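Local coordinates for uncharacterized protein (PDB 3NQK) that is of unknown function but pairs an E-set-type region of the DUF4973 family with a C-terminal BT_3044-like region, at residues A[83-92]-A[115-126]. Numbering follows the deposited sequence.
Sequences LWYTEMEEDK and NLQDIDMLEKWV
Thr86 and Trp125 sit as partners in a short parallel beta ladder, a worked example of a brief backbone pairing supplemented by side-chain contacts. Thr86 N donates to Lys124 O (3.0 Å) and Thr86 O accepts from Val126 N, while Met88 N closes the ladder on Val126 O. The well-packed part surrounds the indole. Trp125 CZ3 lies 3.7 Å from Thr86 CG2, Glu87 O meets the ring edge in plane, and Ile119 CD1 and Glu123 CB cover opposite faces near the rim; NE1 donates to Asp120 O. Thr86 chi1 of -58° sets OG1 beside the backbone N, and this hydroxyl donates to Glu123 OE1 from the anti side, tilted 28° out of the carboxylate plane. Val126 CG2 packs on Tyr85 CD1 (3.5 Å), and Lys124 NZ, in off-centre cation-pi contact with the Tyr85 ring, donates to Leu83 O (2.9 Å).

Packing is looser toward solvent, where Asp91 and Gln117 are exposed. Lys92 reaches that way from a backbone bond, Asn115 N to Lys92 O (2.9 Å); bends at chi2 and chi4 carry CE past Ile119 CD1 (3.9 Å) and let NZ bridge Asp91 OD1 (2.7 Å) and Glu89 OE1. Were Lys92 replaced by alanine, both carboxylates would probably lose the cation they share and Ile119 CD1 its aliphatic neighbour. A water donates to Glu89 OE1 and accepts from Asp120 N.

Strand 86-87 pairs with strand 125-133 in the mixed sheet; helix 65-76 packs against Leu83 and Val126, strand 149-157 against Met88 and Leu116, and helix 212-215 against Thr86 and Leu122.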
loop_
_atom_site.group_PDB
_atom_site.type_symbol
_atom_site.label_atom_id
_atom_site.label_comp_id
_atom_site.label_asym_id
_atom_site.label_seq_id
_atom_site.Cartn_x
_atom_site.Cartn_y
_atom_site.Cartn_z
ATOM N N LEU A 83 -18.761 -7.521 27.806
ATOM C CA LEU A 83 -18.047 -6.514 27.013
ATOM C C LEU A 83 -16.531 -6.779 26.946
ATOM O O LEU A 83 -15.802 -6.025 26.318
ATOM C CB LEU A 83 -18.259 -5.124 27.598
ATOM C CG LEU A 83 -19.678 -4.589 27.750
ATOM C CD1 LEU A 83 -19.636 -3.181 28.385
ATOM C CD2 LEU A 83 -20.397 -4.555 26.421
ATOM N N TRP A 84 -16.068 -7.833 27.605
ATOM C CA TRP A 84 -14.625 -8.108 27.705
ATOM C C TRP A 84 -14.001 -8.533 26.397
ATOM O O TRP A 84 -14.635 -9.171 25.562
ATOM C CB TRP A 84 -14.367 -9.220 28.720
ATOM C CG TRP A 84 -14.328 -8.789 30.112
ATOM C CD1 TRP A 84 -15.049 -7.783 30.678
ATOM C CD2 TRP A 84 -13.635 -9.431 31.171
ATOM N NE1 TRP A 84 -14.796 -7.719 32.013
ATOM C CE2 TRP A 84 -13.937 -8.727 32.350
ATOM C CE3 TRP A 84 -12.756 -10.525 31.238
ATOM C CZ2 TRP A 84 -13.386 -9.067 33.588
ATOM C CZ3 TRP A 84 -12.200 -10.860 32.467
ATOM C CH2 TRP A 84 -12.514 -10.132 33.624
ATOM N N TYR A 85 -12.728 -8.227 26.253
ATOM C CA TYR A 85 -11.948 -8.741 25.166
ATOM C C TYR A 85 -11.546 -10.179 25.500
ATOM O O TYR A 85 -11.428 -10.540 26.666
ATOM C CB TYR A 85 -10.712 -7.893 24.965
ATOM C CG TYR A 85 -11.002 -6.495 24.515
ATOM C CD1 TYR A 85 -11.480 -6.248 23.249
ATOM C CD2 TYR A 85 -10.752 -5.410 25.344
ATOM C CE1 TYR A 85 -11.737 -4.958 22.815
ATOM C CE2 TYR A 85 -10.994 -4.111 24.916
ATOM C CZ TYR A 85 -11.487 -3.897 23.645
ATOM O OH TYR A 85 -11.723 -2.619 23.200
ATOM N N THR A 86 -11.350 -10.993 24.480
ATOM C CA THR A 86 -10.986 -12.364 24.693
ATOM C C THR A 86 -9.672 -12.677 24.007
ATOM O O THR A 86 -9.477 -12.342 22.859
ATOM C CB THR A 86 -12.051 -13.271 24.181
ATOM O OG1 THR A 86 -13.282 -12.963 24.844
ATOM C CG2 THR A 86 -11.678 -14.747 24.432
ATOM N N GLU A 87 -8.755 -13.293 24.745
ATOM C CA GLU A 87 -7.446 -13.603 24.215
ATOM C C GLU A 87 -7.582 -14.525 23.035
ATOM O O GLU A 87 -8.282 -15.495 23.102
ATOM C CB GLU A 87 -6.577 -14.245 25.281
ATOM C CG GLU A 87 -5.165 -14.563 24.803
ATOM C CD GLU A 87 -4.330 -15.261 25.859
ATOM O OE1 GLU A 87 -4.651 -15.127 27.062
ATOM O OE2 GLU A 87 -3.339 -15.919 25.486
HETATM N N MSE A 88 -6.938 -14.183 21.931
HETATM C CA MSE A 88 -7.010 -15.007 20.745
HETATM C C MSE A 88 -6.477 -16.407 21.013
HETATM O O MSE A 88 -5.510 -16.594 21.772
HETATM C CB MSE A 88 -6.239 -14.382 19.617
HETATM C CG MSE A 88 -6.476 -15.048 18.315
HETATM SE SE MSE A 88 -6.242 -13.825 16.897
HETATM C CE MSE A 88 -6.843 -14.916 15.421
ATOM N N GLU A 89 -7.105 -17.387 20.372
ATOM C CA GLU A 89 -6.788 -18.796 20.599
ATOM C C GLU A 89 -5.435 -19.131 19.996
ATOM O O GLU A 89 -5.094 -18.637 18.933
ATOM C CB GLU A 89 -7.895 -19.691 19.982
ATOM C CG GLU A 89 -9.309 -19.491 20.612
ATOM C CD GLU A 89 -10.453 -20.137 19.777
ATOM O OE1 GLU A 89 -10.575 -19.824 18.554
ATOM O OE2 GLU A 89 -11.259 -20.896 20.369
ATOM N N GLU A 90 -4.678 -19.990 20.667
ATOM C CA GLU A 90 -3.325 -20.355 20.200
ATOM C C GLU A 90 -3.323 -21.071 18.846
ATOM O O GLU A 90 -2.347 -21.008 18.114
ATOM C CB GLU A 90 -2.613 -21.216 21.243
ATOM C CG GLU A 90 -2.365 -20.481 22.580
ATOM C CD GLU A 90 -1.564 -21.316 23.593
ATOM O OE1 GLU A 90 -1.099 -22.427 23.230
ATOM O OE2 GLU A 90 -1.403 -20.852 24.749
ATOM N N ASP A 91 -4.418 -21.733 18.515
ATOM C CA ASP A 91 -4.506 -22.455 17.251
ATOM C C ASP A 91 -4.794 -21.518 16.071
ATOM O O ASP A 91 -4.748 -21.942 14.921
ATOM C CB ASP A 91 -5.580 -23.572 17.332
ATOM C CG ASP A 91 -7.027 -23.020 17.481
ATOM O OD1 ASP A 91 -7.570 -22.460 16.496
ATOM O OD2 ASP A 91 -7.644 -23.245 18.552
ATOM N N LYS A 92 -5.041 -20.234 16.362
ATOM C CA LYS A 92 -5.451 -19.277 15.330
ATOM C C LYS A 92 -4.322 -18.351 14.828
ATOM O O LYS A 92 -4.539 -17.571 13.889
ATOM C CB LYS A 92 -6.620 -18.410 15.843
ATOM C CG LYS A 92 -7.955 -19.189 16.142
ATOM C CD LYS A 92 -8.631 -19.741 14.849
ATOM C CE LYS A 92 -10.049 -20.333 15.133
ATOM N NZ LYS A 92 -10.024 -21.539 16.034
ATOM N N ASN A 115 -4.602 -18.162 11.023
ATOM C CA ASN A 115 -5.478 -19.163 10.429
ATOM C C ASN A 115 -6.892 -18.907 10.940
ATOM O O ASN A 115 -7.265 -19.340 12.040
ATOM C CB ASN A 115 -5.036 -20.574 10.799
ATOM C CG ASN A 115 -5.972 -21.644 10.234
ATOM O OD1 ASN A 115 -6.236 -21.682 9.028
ATOM N ND2 ASN A 115 -6.491 -22.502 11.109
ATOM N N LEU A 116 -7.670 -18.188 10.150
ATOM C CA LEU A 116 -8.965 -17.690 10.600
ATOM C C LEU A 116 -10.117 -18.675 10.386
ATOM O O LEU A 116 -11.237 -18.407 10.796
ATOM C CB LEU A 116 -9.279 -16.364 9.891
ATOM C CG LEU A 116 -8.276 -15.236 10.137
ATOM C CD1 LEU A 116 -8.590 -14.019 9.269
ATOM C CD2 LEU A 116 -8.269 -14.857 11.586
ATOM N N GLN A 117 -9.843 -19.815 9.771
ATOM C CA GLN A 117 -10.907 -20.772 9.462
ATOM C C GLN A 117 -11.735 -21.109 10.694
ATOM O O GLN A 117 -11.192 -21.464 11.739
ATOM C CB GLN A 117 -10.331 -22.048 8.869
ATOM C CG GLN A 117 -11.395 -22.965 8.246
ATOM C CD GLN A 117 -10.793 -24.133 7.526
ATOM O OE1 GLN A 117 -9.693 -24.038 6.967
ATOM N NE2 GLN A 117 -11.503 -25.253 7.524
ATOM N N ASP A 118 -13.059 -20.981 10.562
ATOM C CA ASP A 118 -14.003 -21.300 11.652
ATOM C C ASP A 118 -13.917 -20.324 12.831
ATOM O O ASP A 118 -14.417 -20.612 13.899
ATOM C CB ASP A 118 -13.793 -22.748 12.159
ATOM C CG ASP A 118 -14.047 -23.806 11.065
ATOM O OD1 ASP A 118 -15.070 -23.698 10.355
ATOM O OD2 ASP A 118 -13.232 -24.763 10.944
ATOM N N ILE A 119 -13.267 -19.184 12.642
ATOM C CA ILE A 119 -13.198 -18.186 13.710
ATOM C C ILE A 119 -14.633 -17.779 14.066
ATOM O O ILE A 119 -15.478 -17.623 13.189
ATOM C CB ILE A 119 -12.366 -16.923 13.287
ATOM C CG1 ILE A 119 -12.072 -16.021 14.490
ATOM C CG2 ILE A 119 -13.096 -16.132 12.240
ATOM C CD1 ILE A 119 -11.088 -16.571 15.433
ATOM N N ASP A 120 -14.917 -17.694 15.353
ATOM C CA ASP A 120 -16.229 -17.290 15.815
ATOM C C ASP A 120 -16.170 -15.849 16.214
ATOM O O ASP A 120 -15.642 -15.519 17.256
ATOM C CB ASP A 120 -16.653 -18.144 17.016
ATOM C CG ASP A 120 -18.038 -17.801 17.512
ATOM O OD1 ASP A 120 -18.626 -16.815 17.014
ATOM O OD2 ASP A 120 -18.550 -18.525 18.381
HETATM N N MSE A 121 -16.741 -14.977 15.404
HETATM C CA MSE A 121 -16.639 -13.539 15.670
HETATM C C MSE A 121 -17.661 -13.039 16.632
HETATM O O MSE A 121 -17.918 -11.847 16.693
HETATM C CB MSE A 121 -16.733 -12.756 14.391
HETATM C CG MSE A 121 -15.592 -13.008 13.461
HETATM SE SE MSE A 121 -13.881 -12.690 14.291
HETATM C CE MSE A 121 -14.233 -10.913 15.058
ATOM N N LEU A 122 -18.246 -13.930 17.408
ATOM C CA LEU A 122 -19.048 -13.498 18.524
ATOM C C LEU A 122 -18.114 -12.802 19.530
ATOM O O LEU A 122 -18.526 -11.903 20.257
ATOM C CB LEU A 122 -19.776 -14.685 19.189
ATOM C CG LEU A 122 -20.444 -14.344 20.538
ATOM C CD1 LEU A 122 -21.578 -15.265 20.858
ATOM C CD2 LEU A 122 -19.412 -14.366 21.651
ATOM N N GLU A 123 -16.845 -13.223 19.545
ATOM C CA GLU A 123 -15.877 -12.700 20.489
ATOM C C GLU A 123 -15.145 -11.505 19.904
ATOM O O GLU A 123 -14.943 -11.417 18.675
ATOM C CB GLU A 123 -14.849 -13.781 20.865
ATOM C CG GLU A 123 -15.454 -15.129 21.362
ATOM C CD GLU A 123 -16.001 -15.070 22.788
ATOM O OE1 GLU A 123 -15.588 -14.180 23.562
ATOM O OE2 GLU A 123 -16.822 -15.942 23.134
ATOM N N LYS A 124 -14.797 -10.554 20.783
ATOM C CA LYS A 124 -13.904 -9.464 20.434
ATOM C C LYS A 124 -12.466 -9.948 20.671
ATOM O O LYS A 124 -11.922 -9.809 21.774
ATOM C CB LYS A 124 -14.205 -8.220 21.283
ATOM C CG LYS A 124 -15.542 -7.544 20.945
ATOM C CD LYS A 124 -15.671 -6.132 21.582
ATOM C CE LYS A 124 -15.700 -6.191 23.113
ATOM N NZ LYS A 124 -16.138 -4.887 23.722
ATOM N N TRP A 125 -11.874 -10.545 19.646
ATOM C CA TRP A 125 -10.554 -11.175 19.775
ATOM C C TRP A 125 -9.435 -10.160 19.877
ATOM O O TRP A 125 -9.409 -9.167 19.149
ATOM C CB TRP A 125 -10.290 -12.083 18.592
ATOM C CG TRP A 125 -11.267 -13.199 18.460
ATOM C CD1 TRP A 125 -12.226 -13.327 17.519
ATOM C CD2 TRP A 125 -11.381 -14.345 19.309
ATOM N NE1 TRP A 125 -12.912 -14.494 17.700
ATOM C CE2 TRP A 125 -12.424 -15.126 18.808
ATOM C CE3 TRP A 125 -10.680 -14.796 20.422
ATOM C CZ2 TRP A 125 -12.803 -16.319 19.393
ATOM C CZ3 TRP A 125 -11.058 -15.969 21.003
ATOM C CH2 TRP A 125 -12.108 -16.726 20.486
ATOM N N VAL A 126 -8.497 -10.422 20.774
ATOM C CA VAL A 126 -7.332 -9.576 20.926
ATOM C C VAL A 126 -6.090 -10.421 21.125
ATOM O O VAL A 126 -6.120 -11.432 21.825
ATOM C CB VAL A 126 -7.498 -8.608 22.083
ATOM C CG1 VAL A 126 -6.218 -7.822 22.311
ATOM C CG2 VAL A 126 -8.673 -7.661 21.800
HETATM O O HOH W 1 -15.403 -10.773 23.644
HETATM O O HOH W 2 -13.307 -19.066 17.317
#